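Local atomic coordinates of bifunctional endo-1,4-beta-xylanase A (Neocallimastix patriciarum, PDB entry 2VG9), a protein that hydrolyses internal beta-1,4 links of xylan, acting as an endo-xylanase of glycoside hydrolase family 11 with a beta jelly roll fold. Residues A38-E43 with A207-L212; G30-G35 with A55-D60; R92-G97 with A195-G200; L75-T80 with G170-S175. One frame throughout, in Å; residues are numbered along the deposited sequence.

Interaction 1 (A38-E43 with A207-L212); sequences ATFKAE and ADVTLL
In the six-stranded sheet of the beta jelly roll, Phe40, Lys41 and Ala42 pair antiparallel with Val209, Asp208 and Ala207 of the adjoining strand. The two outer pairs are hydrogen-bonded in both directions; at the first, Val209 N reaches Phe40 O at 2.8 Å, whereas the return bond from Phe40 N to Val209 O is longer, 3.3 Å. The Phe40 ring is brought over Val209 by a chi1 of 67°, which sets CG between the backbone N and the carbonyl carbon. Val209 CG2 then lies over one ring face, toward its rim, in a CH-pi contact 4.2 Å from the centroid. Leu212 CD2 comes to the ring's edge, 4.3 Å from CE2 of Phe40. On the opposite face, at the non-hydrogen-bonded pair, the extended Lys41 runs its methylenes past the carboxylate, CG lying 3.7 Å from Asp208 OD1. Beyond the ladder, Thr39 sets its methyl CG2 3.4 Å from Thr210 O, and a water accepts from Ala38 N and donates to Leu212 O, bridging the two segments. Since Lys41 NZ stops 4.7 Å from Asp208 OD2, any attraction between these charges is probably modest, and the pairing rests chiefly on backbone bonds and on the apolar face formed by Phe40, Val209 and Leu212.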
loop_
_atom_site.group_PDB
_atom_site.type_symbol
_atom_site.label_atom_id
_atom_site.label_comp_id
_atom_site.label_asym_id
_atom_site.label_seq_id
_atom_site.Cartn_x
_atom_site.Cartn_y
_atom_site.Cartn_z
ATOM N N ALA A 38 0.525 -13.587 -7.100
ATOM C CA ALA A 38 0.229 -12.168 -6.779
ATOM C C ALA A 38 1.056 -11.194 -7.633
ATOM O O ALA A 38 0.967 -9.998 -7.427
ATOM C CB ALA A 38 0.464 -11.883 -5.308
ATOM N N THR A 39 1.855 -11.712 -8.569
ATOM C CA THR A 39 2.791 -10.871 -9.343
ATOM C C THR A 39 2.017 -9.979 -10.346
ATOM O O THR A 39 0.883 -10.291 -10.728
ATOM C CB THR A 39 3.906 -11.721 -10.072
ATOM O OG1 THR A 39 3.309 -12.551 -11.065
ATOM C CG2 THR A 39 4.702 -12.598 -9.112
ATOM N N PHE A 40 2.634 -8.877 -10.767
ATOM C CA PHE A 40 2.068 -7.965 -11.725
ATOM C C PHE A 40 3.130 -6.954 -12.135
ATOM O O PHE A 40 4.138 -6.754 -11.440
ATOM C CB PHE A 40 0.857 -7.198 -11.144
ATOM C CG PHE A 40 1.203 -6.232 -10.015
ATOM C CD1 PHE A 40 1.247 -4.842 -10.250
ATOM C CD2 PHE A 40 1.506 -6.702 -8.746
ATOM C CE1 PHE A 40 1.531 -3.931 -9.198
ATOM C CE2 PHE A 40 1.775 -5.816 -7.688
ATOM C CZ PHE A 40 1.793 -4.421 -7.911
ATOM N N LYS A 41 2.867 -6.302 -13.262
ATOM C CA LYS A 41 3.662 -5.204 -13.759
ATOM C C LYS A 41 2.658 -4.074 -14.003
ATOM O O LYS A 41 1.498 -4.322 -14.365
ATOM C CB LYS A 41 4.298 -5.634 -15.076
ATOM C CG LYS A 41 5.238 -4.621 -15.739
ATOM C CD LYS A 41 5.666 -5.130 -17.146
ATOM C CE LYS A 41 6.834 -4.300 -17.702
ATOM N NZ LYS A 41 7.461 -4.911 -18.952
ATOM N N ALA A 42 3.080 -2.840 -13.762
ATOM C CA ALA A 42 2.183 -1.690 -13.930
ATOM C C ALA A 42 2.977 -0.536 -14.505
ATOM O O ALA A 42 4.204 -0.448 -14.323
ATOM C CB ALA A 42 1.578 -1.300 -12.637
ATOM N N GLU A 43 2.268 0.354 -15.185
ATOM C CA GLU A 43 2.883 1.487 -15.809
ATOM C C GLU A 43 1.856 2.598 -15.773
ATOM O O GLU A 43 0.657 2.351 -15.888
ATOM C CB GLU A 43 3.388 1.152 -17.240
ATOM C CG GLU A 43 2.354 0.579 -18.246
ATOM C CD GLU A 43 1.534 1.654 -18.979
ATOM O OE1 GLU A 43 0.380 1.367 -19.405
ATOM O OE2 GLU A 43 2.039 2.801 -19.133
ATOM N N ALA A 207 6.478 -0.208 -12.468
ATOM C CA ALA A 207 6.815 -1.081 -11.363
ATOM C C ALA A 207 6.595 -2.456 -11.922
ATOM O O ALA A 207 5.463 -2.803 -12.297
ATOM C CB ALA A 207 5.887 -0.853 -10.161
ATOM N N ASP A 208 7.655 -3.255 -11.964
ATOM C CA ASP A 208 7.518 -4.598 -12.441
ATOM C C ASP A 208 7.781 -5.526 -11.265
ATOM O O ASP A 208 8.928 -5.749 -10.906
ATOM C CB ASP A 208 8.423 -4.841 -13.659
ATOM C CG ASP A 208 8.300 -6.254 -14.210
ATOM O OD1 ASP A 208 7.350 -7.007 -13.862
ATOM O OD2 ASP A 208 9.188 -6.615 -14.983
ATOM N N VAL A 209 6.692 -6.035 -10.665
ATOM C CA VAL A 209 6.772 -6.948 -9.499
ATOM C C VAL A 209 6.851 -8.425 -9.910
ATOM O O VAL A 209 5.835 -9.064 -10.232
ATOM C CB VAL A 209 5.600 -6.655 -8.478
ATOM C CG1 VAL A 209 5.689 -7.530 -7.198
ATOM C CG2 VAL A 209 5.581 -5.164 -8.112
ATOM N N THR A 210 8.065 -8.981 -9.873
ATOM C CA THR A 210 8.308 -10.287 -10.446
ATOM C C THR A 210 8.218 -11.349 -9.389
ATOM O O THR A 210 8.081 -12.518 -9.716
ATOM C CB THR A 210 9.672 -10.355 -11.130
ATOM O OG1 THR A 210 10.691 -9.959 -10.190
ATOM C CG2 THR A 210 9.705 -9.432 -12.344
ATOM N N LEU A 211 8.284 -10.943 -8.121
ATOM C CA LEU A 211 8.066 -11.857 -7.002
ATOM C C LEU A 211 7.190 -11.164 -6.008
ATOM O O LEU A 211 7.497 -10.053 -5.601
ATOM C CB LEU A 211 9.399 -12.199 -6.312
ATOM C CG LEU A 211 9.573 -13.351 -5.329
ATOM C CD1 LEU A 211 11.101 -13.432 -4.953
ATOM C CD2 LEU A 211 8.741 -13.262 -4.068
ATOM N N LEU A 212 6.106 -11.818 -5.605
ATOM C CA LEU A 212 5.266 -11.310 -4.519
ATOM C C LEU A 212 4.604 -12.471 -3.821
ATOM O O LEU A 212 3.836 -13.201 -4.421
ATOM C CB LEU A 212 4.208 -10.306 -5.007
ATOM C CG LEU A 212 3.331 -9.709 -3.912
ATOM C CD1 LEU A 212 4.157 -9.179 -2.760
ATOM C CD2 LEU A 212 2.431 -8.591 -4.509
HETATM O O HOH W 1 2.758 -15.027 -6.024
#

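Interaction 2 (G30-G35 with A55-D60); sequences GSMTLG and ARRGLD
Leu34 CD2 sits over one face of the Arg57 guanidinium, 3.8 Å from NH1 and offset toward the rim, with the two side chains crossing at about a right angle. Gly35 O approaches that guanidinium at its edge, near its plane, 3.6 Å from NH1 of Arg57. A water in the same plane joins the two, accepting from Arg57 NH1 at 2.9 Å and lying 2.6 Å from Gly35 O, to which it probably donates. Deeper in, Met32 reaches across with chi1 and chi2 extended, and its SD lies 4.0 Å from Arg57 CG. A nearly eclipsed chi3 of -7° leaves the methyl CE of Met32 4.4 Å from Ala55 CB. What fixes the arginine is a set of backbone carbonyls outside these segments: NE bonds to Ser20 O, NH1 to Thr39 O and NH2 to Phe19 O, so a buried charged group is gripped from several directions. Tyr21 of strand 19-26 packs against Met32, Leu34 and Arg57 alike. No hydrogen bond passes directly between the two segments, whose strand axes come no nearer than 8.5 Å and run 26° apart. Such side-chain packing between facing strands of different sheets is typical of a beta sandwich, here the jelly roll of family 11 xylanases.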
loop_
_atom_site.group_PDB
_atom_site.type_symbol
_atom_site.label_atom_id
_atom_site.label_comp_id
_atom_site.label_asym_id
_atom_site.label_seq_id
_atom_site.Cartn_x
_atom_site.Cartn_y
_atom_site.Cartn_z
ATOM N N GLY A 30 -2.918 4.383 -17.411
ATOM C CA GLY A 30 -1.999 3.355 -16.968
ATOM C C GLY A 30 -2.591 1.978 -17.188
ATOM O O GLY A 30 -3.711 1.840 -17.691
ATOM N N SER A 31 -1.826 0.961 -16.817
ATOM C CA SER A 31 -2.262 -0.389 -16.986
ATOM C C SER A 31 -1.556 -1.292 -15.992
ATOM O O SER A 31 -0.531 -0.921 -15.426
ATOM C CB SER A 31 -2.021 -0.847 -18.421
ATOM O OG SER A 31 -0.644 -0.927 -18.725
ATOM N N MET A 32 -2.172 -2.445 -15.743
ATOM C CA MET A 32 -1.578 -3.500 -14.957
ATOM C C MET A 32 -1.656 -4.744 -15.794
ATOM O O MET A 32 -2.685 -5.032 -16.391
ATOM C CB MET A 32 -2.345 -3.724 -13.642
ATOM C CG MET A 32 -1.835 -4.950 -12.840
ATOM S SD MET A 32 -2.790 -5.345 -11.333
ATOM C CE MET A 32 -3.828 -3.934 -11.351
ATOM N N THR A 33 -0.573 -5.501 -15.796
ATOM C CA THR A 33 -0.527 -6.822 -16.455
ATOM C C THR A 33 -0.299 -7.823 -15.354
ATOM O O THR A 33 0.717 -7.753 -14.673
ATOM C CB THR A 33 0.605 -6.855 -17.550
ATOM O OG1 THR A 33 0.316 -5.847 -18.550
ATOM C CG2 THR A 33 0.705 -8.191 -18.245
ATOM N N LEU A 34 -1.237 -8.747 -15.166
ATOM C CA LEU A 34 -1.087 -9.825 -14.162
ATOM C C LEU A 34 0.030 -10.790 -14.506
ATOM O O LEU A 34 0.295 -11.015 -15.675
ATOM C CB LEU A 34 -2.381 -10.654 -14.044
ATOM C CG LEU A 34 -3.690 -9.943 -13.778
ATOM C CD1 LEU A 34 -4.825 -10.970 -13.621
ATOM C CD2 LEU A 34 -3.586 -9.014 -12.555
ATOM N N GLY A 35 0.686 -11.359 -13.492
ATOM C CA GLY A 35 1.545 -12.556 -13.686
ATOM C C GLY A 35 0.941 -13.628 -12.787
ATOM O O GLY A 35 -0.104 -13.375 -12.192
ATOM N N ALA A 55 -1.758 1.003 -8.450
ATOM C CA ALA A 55 -1.855 -0.429 -8.837
ATOM C C ALA A 55 -1.369 -1.306 -7.685
ATOM O O ALA A 55 -0.256 -1.123 -7.153
ATOM C CB ALA A 55 -1.058 -0.738 -10.126
ATOM N N ARG A 56 -2.184 -2.268 -7.307
ATOM C CA ARG A 56 -1.875 -3.070 -6.130
ATOM C C ARG A 56 -2.468 -4.457 -6.218
ATOM O O ARG A 56 -3.534 -4.664 -6.816
ATOM C CB ARG A 56 -2.385 -2.381 -4.879
ATOM C CG ARG A 56 -3.833 -2.058 -4.918
ATOM C CD ARG A 56 -4.354 -1.540 -3.564
ATOM N NE ARG A 56 -3.972 -0.152 -3.326
ATOM C CZ ARG A 56 -4.806 0.852 -3.084
ATOM N NH1 ARG A 56 -6.123 0.669 -3.038
ATOM N NH2 ARG A 56 -4.302 2.049 -2.888
ATOM N N ARG A 57 -1.769 -5.394 -5.605
ATOM C CA ARG A 57 -2.198 -6.792 -5.496
ATOM C C ARG A 57 -1.910 -7.297 -4.099
ATOM O O ARG A 57 -0.854 -6.978 -3.518
ATOM C CB ARG A 57 -1.437 -7.657 -6.503
ATOM C CG ARG A 57 -1.886 -7.398 -7.968
ATOM C CD ARG A 57 -1.663 -8.617 -8.794
ATOM N NE ARG A 57 -2.706 -9.608 -8.546
ATOM C CZ ARG A 57 -2.765 -10.797 -9.137
ATOM N NH1 ARG A 57 -1.820 -11.161 -10.010
ATOM N NH2 ARG A 57 -3.770 -11.625 -8.857
ATOM N N GLY A 58 -2.816 -8.103 -3.544
ATOM C CA GLY A 58 -2.604 -8.564 -2.160
ATOM C C GLY A 58 -3.514 -9.678 -1.705
ATOM O O GLY A 58 -4.273 -10.239 -2.488
ATOM N N LEU A 59 -3.445 -9.961 -0.405
ATOM C CA LEU A 59 -4.151 -11.070 0.195
ATOM C C LEU A 59 -5.233 -10.450 1.060
ATOM O O LEU A 59 -4.913 -9.647 1.945
ATOM C CB LEU A 59 -3.185 -11.942 1.043
ATOM C CG LEU A 59 -3.801 -13.230 1.606
ATOM C CD1 LEU A 59 -4.355 -14.095 0.467
ATOM C CD2 LEU A 59 -2.755 -14.028 2.410
ATOM N N ASP A 60 -6.503 -10.782 0.780
ATOM C CA ASP A 60 -7.633 -10.305 1.628
ATOM C C ASP A 60 -7.703 -11.166 2.858
ATOM O O ASP A 60 -7.546 -12.399 2.773
ATOM C CB ASP A 60 -8.992 -10.331 0.892
ATOM C CG ASP A 60 -10.233 -10.143 1.871
ATOM O OD1 ASP A 60 -10.510 -9.026 2.412
ATOM O OD2 ASP A 60 -10.972 -11.141 2.069
HETATM O O HOH W 2 -2.273 -13.915 -10.931
#

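Interaction 3 (R92-G97 with A195-G200); sequences RLCVYG and ALNAEG
Arg92 and Glu199 are joined twice, by backbone bonds and by charge. Arg92 N bonds to Glu199 O at 2.9 Å, and the side chains then run side by side in the same direction. Glu199 OE1 hangs over the centre of the guanidinium, 3.5 Å from NH1 of Arg92, in a salt bridge of charges alone to which no N-H points; the two planes are 31° apart. Asn197, its CG anti to the backbone N (chi1 172°), donates a nearly straight hydrogen bond from ND2 to Cys94 SG, at 3.4 Å and 170°. The same ND2 also donates to Glu199 OE2, from above the carboxylate plane, while OD1 accepts from Arg56 NE. An alanine in place of Arg92 removes the charge and the flank beside Glu199 CG, and would probably leave the carboxylate held by Asn197 alone among the side chains of these strands and freer to turn. Next along, Tyr96 CB packs on Asn197 CB at 3.6 Å, and the tyrosine OH bonds to Glu111. On the reverse face, Leu93 CD1 touches Leu196 CD2 at 4.2 Å. In the larger sheet of the jelly roll, strand 89-100 runs antiparallel between strands 110-115 and 190-200, and Leu196 packs on Val209 and Leu212 of the six-stranded sheet.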
loop_
_atom_site.group_PDB
_atom_site.type_symbol
_atom_site.label_atom_id
_atom_site.label_comp_id
_atom_site.label_asym_id
_atom_site.label_seq_id
_atom_site.Cartn_x
_atom_site.Cartn_y
_atom_site.Cartn_z
ATOM N N ARG A 92 5.396 5.982 -4.766
ATOM C CA ARG A 92 5.899 5.117 -3.732
ATOM C C ARG A 92 5.609 3.667 -4.069
ATOM O O ARG A 92 4.636 3.347 -4.782
ATOM C CB ARG A 92 5.238 5.464 -2.404
ATOM C CG ARG A 92 3.762 5.063 -2.323
ATOM C CD ARG A 92 3.156 5.558 -1.013
ATOM N NE ARG A 92 2.949 6.994 -1.114
ATOM C CZ ARG A 92 2.160 7.722 -0.327
ATOM N NH1 ARG A 92 1.475 7.172 0.675
ATOM N NH2 ARG A 92 2.071 9.020 -0.544
ATOM N N LEU A 93 6.463 2.798 -3.543
ATOM C CA LEU A 93 6.233 1.353 -3.541
ATOM C C LEU A 93 6.146 0.924 -2.066
ATOM O O LEU A 93 7.100 1.125 -1.278
ATOM C CB LEU A 93 7.403 0.645 -4.226
ATOM C CG LEU A 93 7.404 -0.878 -4.382
ATOM C CD1 LEU A 93 6.272 -1.311 -5.277
ATOM C CD2 LEU A 93 8.794 -1.330 -4.939
ATOM N N CYS A 94 5.006 0.341 -1.698
ATOM C CA CYS A 94 4.727 0.080 -0.296
ATOM C C CYS A 94 3.838 -1.132 -0.056
ATOM O O CYS A 94 3.061 -1.526 -0.918
ATOM C CB CYS A 94 4.095 1.330 0.360
ATOM S SG CYS A 94 2.492 1.810 -0.338
ATOM N N VAL A 95 3.937 -1.712 1.133
ATOM C CA VAL A 95 2.899 -2.634 1.609
ATOM C C VAL A 95 1.735 -1.739 1.998
ATOM O O VAL A 95 1.944 -0.611 2.511
ATOM C CB VAL A 95 3.318 -3.430 2.865
ATOM C CG1 VAL A 95 2.270 -4.472 3.274
ATOM C CG2 VAL A 95 4.691 -4.079 2.707
ATOM N N TYR A 96 0.513 -2.224 1.760
ATOM C CA TYR A 96 -0.677 -1.404 1.915
ATOM C C TYR A 96 -1.898 -2.201 2.403
ATOM O O TYR A 96 -2.027 -3.369 2.085
ATOM C CB TYR A 96 -1.004 -0.780 0.561
ATOM C CG TYR A 96 -2.293 0.001 0.523
ATOM C CD1 TYR A 96 -2.315 1.375 0.814
ATOM C CD2 TYR A 96 -3.483 -0.614 0.169
ATOM C CE1 TYR A 96 -3.495 2.100 0.759
ATOM C CE2 TYR A 96 -4.693 0.102 0.129
ATOM C CZ TYR A 96 -4.696 1.448 0.426
ATOM O OH TYR A 96 -5.896 2.159 0.369
ATOM N N GLY A 97 -2.781 -1.560 3.165
ATOM C CA GLY A 97 -4.030 -2.211 3.532
ATOM C C GLY A 97 -4.816 -1.351 4.498
ATOM O O GLY A 97 -4.499 -0.158 4.677
ATOM N N ALA A 195 -1.281 -5.853 1.033
ATOM C CA ALA A 195 -1.043 -5.728 -0.383
ATOM C C ALA A 195 0.275 -5.063 -0.636
ATOM O O ALA A 195 0.775 -4.349 0.222
ATOM C CB ALA A 195 -2.199 -4.912 -1.055
ATOM N N LEU A 196 0.842 -5.307 -1.816
ATOM C CA LEU A 196 1.930 -4.484 -2.332
ATOM C C LEU A 196 1.387 -3.489 -3.369
ATOM O O LEU A 196 0.672 -3.868 -4.286
ATOM C CB LEU A 196 3.039 -5.339 -2.911
ATOM C CG LEU A 196 4.280 -4.507 -3.202
ATOM C CD1 LEU A 196 5.024 -4.213 -1.873
ATOM C CD2 LEU A 196 5.138 -5.259 -4.259
ATOM N N ASN A 197 1.759 -2.223 -3.213
ATOM C CA ASN A 197 1.080 -1.106 -3.864
ATOM C C ASN A 197 2.086 -0.158 -4.529
ATOM O O ASN A 197 3.053 0.229 -3.910
ATOM C CB ASN A 197 0.269 -0.362 -2.770
ATOM C CG ASN A 197 -0.360 0.952 -3.258
ATOM O OD1 ASN A 197 -1.157 0.963 -4.166
ATOM N ND2 ASN A 197 -0.030 2.058 -2.592
ATOM N N ALA A 198 1.863 0.162 -5.795
ATOM C CA ALA A 198 2.606 1.181 -6.526
ATOM C C ALA A 198 1.641 2.326 -6.726
ATOM O O ALA A 198 0.582 2.130 -7.339
ATOM C CB ALA A 198 3.088 0.630 -7.901
ATOM N N GLU A 199 1.938 3.505 -6.179
ATOM C CA GLU A 199 1.092 4.672 -6.481
ATOM C C GLU A 199 1.907 5.887 -6.930
ATOM O O GLU A 199 3.094 6.013 -6.570
ATOM C CB GLU A 199 0.123 5.017 -5.336
ATOM C CG GLU A 199 0.777 5.253 -3.968
ATOM C CD GLU A 199 -0.248 5.362 -2.821
ATOM O OE1 GLU A 199 -0.330 6.430 -2.178
ATOM O OE2 GLU A 199 -1.010 4.412 -2.584
ATOM N N GLY A 200 1.255 6.774 -7.688
ATOM C CA GLY A 200 1.889 7.941 -8.262
ATOM C C GLY A 200 0.964 9.148 -8.262
ATOM O O GLY A 200 -0.221 9.033 -8.618
#

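Interaction 4 (L75-T80 with G170-S175); sequences LDYAAT and GHITVS
Strands 75-80 and 170-173 run antiparallel at 155°, with Leu75-Ile172 and Tyr77-Gly170 as hydrogen-bonded pairs and Asp76-His171 as the non-hydrogen-bonded pair between them. Ile172 N gives a bond to Leu75 O at 2.7 Å, and Gly170 N one to Tyr77 O at 2.9 Å. The Tyr77 ring folds over its own partner: with chi1 at 75° it leans across the neighbouring strand, laying one ring face over Gly170 N, which sits toward its rim, and bringing CD2 of Tyr77 to 3.3 Å from Gly170 O. The backbone angles of Gly170 would jam a CB against the preceding carbonyl, which calls for glycine here. Ile172 CD1 reaches the same ring obliquely, 3.7 Å from CE2 of Tyr77, whose OH bonds to Glu116 OE1. A serine in place of Tyr77 would probably leave Ile172 without its aromatic neighbour and Glu116 without that hydroxyl. This pairing forms one border of the six-stranded sheet of the jelly roll, where the outermost strand runs on into helix 174-182, the chain turning at Thr173, the centre of an inverse gamma turn, with Val174 N weakly bonded to Ile172 O. At the helix start Val174 CG2 meets Leu75 CB at 3.8 Å, while Leu75 CD2 lies 4.2 Å from Ile172 CD1, and both Leu75 and Val174 also pack on Val194 of strand 190-200.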
loop_
_atom_site.group_PDB
_atom_site.type_symbol
_atom_site.label_atom_id
_atom_site.label_comp_id
_atom_site.label_asym_id
_atom_site.label_seq_id
_atom_site.Cartn_x
_atom_site.Cartn_y
_atom_site.Cartn_z
ATOM N N LEU A 75 5.674 -10.930 4.043
ATOM C CA LEU A 75 5.549 -10.505 2.641
ATOM C C LEU A 75 6.946 -10.486 2.040
ATOM O O LEU A 75 7.844 -9.825 2.577
ATOM C CB LEU A 75 4.841 -9.132 2.485
ATOM C CG LEU A 75 4.568 -8.582 1.044
ATOM C CD1 LEU A 75 3.333 -7.684 1.005
ATOM C CD2 LEU A 75 5.756 -7.779 0.490
ATOM N N ASP A 76 7.109 -11.202 0.924
ATOM C CA ASP A 76 8.379 -11.259 0.220
ATOM C C ASP A 76 8.103 -10.725 -1.157
ATOM O O ASP A 76 7.093 -11.078 -1.748
ATOM C CB ASP A 76 8.878 -12.698 0.120
ATOM C CG ASP A 76 9.194 -13.298 1.461
ATOM O OD1 ASP A 76 10.002 -12.730 2.175
ATOM O OD2 ASP A 76 8.629 -14.354 1.811
ATOM N N TYR A 77 8.972 -9.865 -1.659
ATOM C CA TYR A 77 8.753 -9.221 -2.947
ATOM C C TYR A 77 10.092 -8.988 -3.666
ATOM O O TYR A 77 11.154 -8.891 -3.036
ATOM C CB TYR A 77 7.952 -7.900 -2.766
ATOM C CG TYR A 77 8.776 -6.753 -2.182
ATOM C CD1 TYR A 77 9.209 -5.692 -2.998
ATOM C CD2 TYR A 77 9.126 -6.745 -0.831
ATOM C CE1 TYR A 77 10.012 -4.626 -2.456
ATOM C CE2 TYR A 77 9.915 -5.707 -0.273
ATOM C CZ TYR A 77 10.354 -4.663 -1.099
ATOM O OH TYR A 77 11.102 -3.693 -0.537
ATOM N N ALA A 78 10.045 -8.951 -4.995
ATOM C CA ALA A 78 11.165 -8.427 -5.806
ATOM C C ALA A 78 10.553 -7.670 -6.987
ATOM O O ALA A 78 9.651 -8.199 -7.658
ATOM C CB ALA A 78 12.096 -9.561 -6.303
ATOM N N ALA A 79 11.056 -6.453 -7.212
ATOM C CA ALA A 79 10.545 -5.511 -8.212
ATOM C C ALA A 79 11.664 -4.657 -8.828
ATOM O O ALA A 79 12.715 -4.469 -8.228
ATOM C CB ALA A 79 9.487 -4.581 -7.591
ATOM N N THR A 80 11.408 -4.146 -10.030
ATOM C CA THR A 80 12.088 -2.949 -10.534
ATOM C C THR A 80 11.016 -1.859 -10.502
ATOM O O THR A 80 9.837 -2.125 -10.716
ATOM C CB THR A 80 12.672 -3.127 -11.964
ATOM O OG1 THR A 80 11.644 -3.583 -12.829
ATOM C CG2 THR A 80 13.779 -4.177 -11.973
ATOM N N GLY A 170 12.894 -7.730 -1.034
ATOM C CA GLY A 170 13.287 -8.245 0.251
ATOM C C GLY A 170 12.153 -8.860 1.035
ATOM O O GLY A 170 11.072 -9.034 0.508
ATOM N N HIS A 171 12.431 -9.201 2.291
ATOM C CA HIS A 171 11.442 -9.770 3.197
ATOM C C HIS A 171 10.904 -8.701 4.145
ATOM O O HIS A 171 11.681 -7.910 4.681
ATOM C CB HIS A 171 12.090 -10.850 4.046
ATOM C CG HIS A 171 11.164 -11.390 5.087
ATOM N ND1 HIS A 171 11.121 -10.890 6.372
ATOM C CD2 HIS A 171 10.179 -12.315 5.002
ATOM C CE1 HIS A 171 10.177 -11.524 7.052
ATOM N NE2 HIS A 171 9.588 -12.382 6.242
ATOM N N ILE A 172 9.585 -8.661 4.318
ATOM C CA ILE A 172 8.962 -7.800 5.325
ATOM C C ILE A 172 8.142 -8.659 6.294
ATOM O O ILE A 172 7.229 -9.396 5.889
ATOM C CB ILE A 172 8.040 -6.722 4.684
ATOM C CG1 ILE A 172 8.844 -5.849 3.671
ATOM C CG2 ILE A 172 7.252 -5.899 5.787
ATOM C CD1 ILE A 172 7.986 -4.995 2.780
ATOM N N THR A 173 8.488 -8.556 7.573
ATOM C CA THR A 173 7.665 -9.105 8.637
ATOM C C THR A 173 6.569 -8.101 8.973
ATOM O O THR A 173 6.668 -7.315 9.934
ATOM C CB THR A 173 8.491 -9.494 9.880
ATOM O OG1 THR A 173 9.699 -10.149 9.453
ATOM C CG2 THR A 173 7.653 -10.397 10.838
ATOM N N VAL A 174 5.516 -8.151 8.160
ATOM C CA VAL A 174 4.382 -7.249 8.260
ATOM C C VAL A 174 3.828 -7.237 9.708
ATOM O O VAL A 174 3.518 -6.169 10.256
ATOM C CB VAL A 174 3.280 -7.653 7.233
ATOM C CG1 VAL A 174 2.010 -6.845 7.437
ATOM C CG2 VAL A 174 3.808 -7.474 5.761
ATOM N N SER A 175 3.753 -8.409 10.346
ATOM C CA SER A 175 3.238 -8.488 11.723
ATOM C C SER A 175 4.095 -7.714 12.744
ATOM O O SER A 175 3.577 -7.299 13.776
ATOM C CB SER A 175 3.089 -9.971 12.156
ATOM O OG SER A 175 4.223 -10.755 11.781
#

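In the fold
Interactions 1 and 4 belong to the six-stranded sheet, their centres about 12 Å apart, and are joined where strand 203-216 pairs with strand 73-86. Interactions 1 and 2, centres about 7 Å apart, meet through neighbouring strands 29-34 and 40-45. Interaction 3 lies in the other sheet, about 3 Å from the centre of the chain, and interaction 2 spans the two layers. Strand 52-60 of interaction 2 pairs with strand 190-200 of interaction 3, their centres about 10 Å apart. Val95 packs on Ile172, tying interaction 3 to interaction 4. Along the chain, interaction 1 spans interactions 3 and 4, which cross each other, and itself crosses interaction 2. Distant parts of the chain thus close one jelly-roll sandwich.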